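PDB 4V33: polysaccharide deacetylase-like protein from Bacillus anthracis, which probably acts as a zinc-dependent deacetylase of cell-wall polysaccharide and is required for osmotic stability and cell shape maintenance. Local coordinates for residues 272-275 against 276-279; 308-311 against 312-316. All blocks are in the same frame, centred on the assembly; numbering follows the deposited sequence.

Contact 1 (272-275 with 276-279) is the turn that leads into helix 277-292; contact 2 (308-311 with 312-316) is helix 308-315 read along its own length. Their centres lie about 11 Å apart, and the two meet directly. Y277 of contact 1 lays its ring against contact 2, with CD2 3.8 Å from CG of E313, while N of P272 packs 3.6 Å from CG2 of V310. Both belong to the polysaccharide deacetylase region, whose zinc ion is bound by D206, H264 and H268. The metal is about 13 Å from the side chain of P272 and about 14 Å from that of V310, so neither contact reaches it.

Contact 1 (272-275 against 276-279); sequences PKIT and NYEE
I274 reaches along its own chain to cover the ring of Y277, three residues ahead. Its CB lies 3.6 Å from OD1 of N276, and CG1, set between the backbone N and the carbonyl carbon (chi1 65°), runs on past CE1 of Y277 at 3.9 Å. At the tip, CD1 stands over one face of the tyrosine ring, 4.1 Å from its centroid and 28° off the normal, a CH-pi contact. The same methyl also touches OD1 of N276 at 3.4 Å, the two side chains crossing at about a right angle. Where the chain turns, N of Y277 gives a weak hydrogen bond to O of T275 across an inverse gamma turn centred on N276. N276 sits at the N-cap position but points its amide forward: ND2 bonds OE1 of E279 at 3.2 Å, the acceptor within the amide plane and approached from above the carboxylate. The hydroxyl of Y277 is hydrogen-bonded to O of L271, which ties the ring back to the incoming loop. The turn thus joins the loop after strand 259-263 to helix 277-292, with Y277 resting on K309, V310 and E313 of helix 308-315.

Contact 2 (308-311 against 312-316); sequences DKVV and AETKK
K309 and E313, one helical turn apart, are joined by a salt bridge: NZ of K309 lies 2.7 Å from OE2 of E313, which accepts through its anti lone pair. Both chains bend at chi2 to make this possible; the lysine CG leaves opposite its backbone N (chi1 167°) and the chain then folds back at 76°, bringing CE of K309 to 3.9 Å from CG of E313. OE1 of E313 forms a second salt bridge with NZ of K316, 2.9 Å away and above the carboxylate plane, so one glutamate serves two lysines. Further round the helix, O of V310 accepts twice from T314. N of T314 lies 2.8 Å from O of V310, and OG1 of T314 donates to the same O at 2.7 Å, from above the carbonyl plane. That second bond is set by the threonine chi1 of -57°, which carries the hydroxyl back over the preceding turn, with CG1 of V310 3.8 Å from OG1 of T314.

Beneath these side chains, the backbone bonds from A312 to D308, E313 to K309 and K315 to V311 keep the regular helical spacing. D307 receives the N-H of V310 through OD1, and K315 turns outward to a salt bridge with D336. L281 of helix 277-292 packs against E313 and T314, and Y301 against V310 and T314. Although E313 is buried, it probably stays ionised, its negative charge shared between two ammonium groups whose nitrogens, NZ of K309 and NZ of K316, are 5.6 Å apart.

Contact 1 (272-275 against 276-279)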
loop_
_atom_site.group_PDB
_atom_site.type_symbol
_atom_site.label_atom_id
_atom_site.label_comp_id
_atom_site.label_asym_id
_atom_site.label_seq_id
_atom_site.Cartn_x
_atom_site.Cartn_y
_atom_site.Cartn_z
ATOM N N PRO A 272 -6.371 22.820 -10.246
ATOM C CA PRO A 272 -7.700 23.385 -10.524
ATOM C C PRO A 272 -7.666 24.705 -11.292
ATOM O O PRO A 272 -8.690 25.096 -11.850
ATOM C CB PRO A 272 -8.274 23.619 -9.122
ATOM C CG PRO A 272 -7.608 22.589 -8.281
ATOM C CD PRO A 272 -6.199 22.533 -8.809
ATOM N N LYS A 273 -6.507 25.362 -11.341
ATOM C CA LYS A 273 -6.398 26.691 -11.944
ATOM C C LYS A 273 -5.694 26.720 -13.300
ATOM O O LYS A 273 -5.497 27.791 -13.876
ATOM C CB LYS A 273 -5.665 27.634 -10.988
ATOM C CG LYS A 273 -6.322 27.781 -9.626
ATOM C CD LYS A 273 -7.712 28.386 -9.751
ATOM C CE LYS A 273 -8.330 28.642 -8.384
ATOM N NZ LYS A 273 -7.505 29.578 -7.564
ATOM N N ILE A 274 -5.299 25.560 -13.812
ATOM C CA ILE A 274 -4.608 25.526 -15.095
ATOM C C ILE A 274 -5.499 24.929 -16.179
ATOM O O ILE A 274 -6.536 24.333 -15.881
ATOM C CB ILE A 274 -3.300 24.730 -15.012
ATOM C CG1 ILE A 274 -3.595 23.256 -14.715
ATOM C CG2 ILE A 274 -2.410 25.305 -13.919
ATOM C CD1 ILE A 274 -2.911 22.288 -15.655
ATOM N N THR A 275 -5.105 25.103 -17.436
ATOM C CA THR A 275 -5.836 24.488 -18.543
ATOM C C THR A 275 -4.968 23.532 -19.353
ATOM O O THR A 275 -5.486 22.774 -20.181
ATOM C CB THR A 275 -6.414 25.529 -19.525
ATOM O OG1 THR A 275 -5.340 26.219 -20.174
ATOM C CG2 THR A 275 -7.322 26.530 -18.813
ATOM N N ASN A 276 -3.656 23.576 -19.138
ATOM C CA ASN A 276 -2.747 22.744 -19.924
ATOM C C ASN A 276 -2.532 21.366 -19.310
ATOM O O ASN A 276 -1.423 20.992 -18.908
ATOM C CB ASN A 276 -1.421 23.471 -20.233
ATOM C CG ASN A 276 -0.654 23.874 -18.986
ATOM O OD1 ASN A 276 -1.236 24.214 -17.951
ATOM N ND2 ASN A 276 0.672 23.835 -19.080
ATOM N N TYR A 277 -3.616 20.600 -19.247
ATOM C CA TYR A 277 -3.576 19.311 -18.576
ATOM C C TYR A 277 -2.678 18.304 -19.294
ATOM O O TYR A 277 -1.998 17.517 -18.643
ATOM C CB TYR A 277 -4.998 18.767 -18.356
ATOM C CG TYR A 277 -5.765 19.562 -17.314
ATOM C CD1 TYR A 277 -5.389 19.517 -15.977
ATOM C CD2 TYR A 277 -6.849 20.364 -17.664
ATOM C CE1 TYR A 277 -6.067 20.239 -15.010
ATOM C CE2 TYR A 277 -7.542 21.100 -16.694
ATOM C CZ TYR A 277 -7.139 21.027 -15.368
ATOM O OH TYR A 277 -7.799 21.746 -14.380
ATOM N N GLU A 278 -2.657 18.328 -20.627
ATOM C CA GLU A 278 -1.780 17.399 -21.333
ATOM C C GLU A 278 -0.321 17.668 -20.966
ATOM O O GLU A 278 0.435 16.747 -20.659
ATOM C CB GLU A 278 -1.986 17.450 -22.846
ATOM C CG GLU A 278 -3.311 16.854 -23.283
ATOM C CD GLU A 278 -3.359 16.542 -24.762
ATOM O OE1 GLU A 278 -2.288 16.442 -25.400
ATOM O OE2 GLU A 278 -4.481 16.401 -25.287
ATOM N N GLU A 279 0.071 18.935 -20.972
ATOM C CA GLU A 279 1.446 19.272 -20.627
ATOM C C GLU A 279 1.785 18.910 -19.178
ATOM O O GLU A 279 2.835 18.334 -18.904
ATOM C CB GLU A 279 1.731 20.758 -20.879
ATOM C CG GLU A 279 3.169 21.131 -20.588
ATOM C CD GLU A 279 3.523 22.534 -21.021
ATOM O OE1 GLU A 279 2.627 23.263 -21.509
ATOM O OE2 GLU A 279 4.710 22.903 -20.861
#

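Contact 2 (308-311 against 312-316)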
loop_
_atom_site.group_PDB
_atom_site.type_symbol
_atom_site.label_atom_id
_atom_site.label_comp_id
_atom_site.label_asym_id
_atom_site.label_seq_id
_atom_site.Cartn_x
_atom_site.Cartn_y
_atom_site.Cartn_z
ATOM N N ASP A 308 -13.329 17.639 -8.772
ATOM C CA ASP A 308 -13.803 16.590 -9.669
ATOM C C ASP A 308 -13.213 16.712 -11.074
ATOM O O ASP A 308 -12.914 15.703 -11.714
ATOM C CB ASP A 308 -15.334 16.578 -9.746
ATOM C CG ASP A 308 -15.978 16.030 -8.485
ATOM O OD1 ASP A 308 -15.264 15.422 -7.657
ATOM O OD2 ASP A 308 -17.209 16.202 -8.330
ATOM N N LYS A 309 -13.051 17.945 -11.546
ATOM C CA LYS A 309 -12.460 18.192 -12.856
ATOM C C LYS A 309 -11.023 17.678 -12.910
ATOM O O LYS A 309 -10.624 17.030 -13.877
ATOM C CB LYS A 309 -12.496 19.685 -13.191
ATOM C CG LYS A 309 -11.630 20.084 -14.377
ATOM C CD LYS A 309 -12.264 19.692 -15.693
ATOM C CE LYS A 309 -11.367 20.028 -16.878
ATOM N NZ LYS A 309 -11.840 19.374 -18.129
ATOM N N VAL A 310 -10.254 17.973 -11.870
ATOM C CA VAL A 310 -8.865 17.526 -11.795
ATOM C C VAL A 310 -8.775 16.006 -11.723
ATOM O O VAL A 310 -7.918 15.407 -12.372
ATOM C CB VAL A 310 -8.114 18.173 -10.610
ATOM C CG1 VAL A 310 -6.722 17.554 -10.423
ATOM C CG2 VAL A 310 -7.994 19.676 -10.831
ATOM N N VAL A 311 -9.651 15.383 -10.935
ATOM C CA VAL A 311 -9.681 13.922 -10.860
ATOM C C VAL A 311 -9.955 13.317 -12.233
ATOM O O VAL A 311 -9.286 12.369 -12.645
ATOM C CB VAL A 311 -10.729 13.400 -9.845
ATOM C CG1 VAL A 311 -10.859 11.877 -9.936
ATOM C CG2 VAL A 311 -10.343 13.788 -8.435
ATOM N N ALA A 312 -10.929 13.870 -12.946
ATOM C CA ALA A 312 -11.263 13.346 -14.265
ATOM C C ALA A 312 -10.105 13.475 -15.258
ATOM O O ALA A 312 -9.884 12.579 -16.077
ATOM C CB ALA A 312 -12.507 14.008 -14.803
ATOM N N GLU A 313 -9.366 14.583 -15.188
ATOM C CA GLU A 313 -8.212 14.755 -16.064
ATOM C C GLU A 313 -7.101 13.784 -15.670
ATOM O O GLU A 313 -6.491 13.137 -16.526
ATOM C CB GLU A 313 -7.697 16.203 -16.023
ATOM C CG GLU A 313 -8.659 17.232 -16.612
ATOM C CD GLU A 313 -8.782 17.151 -18.126
ATOM O OE1 GLU A 313 -8.027 16.388 -18.763
ATOM O OE2 GLU A 313 -9.645 17.863 -18.686
ATOM N N THR A 314 -6.861 13.674 -14.366
ATOM C CA THR A 314 -5.819 12.806 -13.840
ATOM C C THR A 314 -6.075 11.344 -14.212
ATOM O O THR A 314 -5.139 10.609 -14.527
ATOM C CB THR A 314 -5.705 12.988 -12.317
ATOM O OG1 THR A 314 -5.445 14.370 -12.039
ATOM C CG2 THR A 314 -4.569 12.146 -11.730
ATOM N N LYS A 315 -7.348 10.949 -14.210
ATOM C CA LYS A 315 -7.765 9.574 -14.484
ATOM C C LYS A 315 -7.345 9.128 -15.885
ATOM O O LYS A 315 -7.170 7.939 -16.146
ATOM C CB LYS A 315 -9.291 9.466 -14.357
ATOM C CG LYS A 315 -9.835 8.050 -14.423
ATOM C CD LYS A 315 -11.309 8.010 -14.056
ATOM C CE LYS A 315 -11.826 6.576 -13.989
ATOM N NZ LYS A 315 -13.260 6.518 -13.585
ATOM N N LYS A 316 -7.195 10.089 -16.791
ATOM C CA LYS A 316 -6.787 9.776 -18.155
ATOM C C LYS A 316 -5.370 9.204 -18.224
ATOM O O LYS A 316 -5.038 8.460 -19.159
ATOM C CB LYS A 316 -6.870 11.025 -19.031
ATOM C CG LYS A 316 -8.269 11.594 -19.173
ATOM C CD LYS A 316 -8.230 12.941 -19.884
ATOM C CE LYS A 316 -9.618 13.555 -19.960
ATOM N NZ LYS A 316 -9.600 14.874 -20.659
#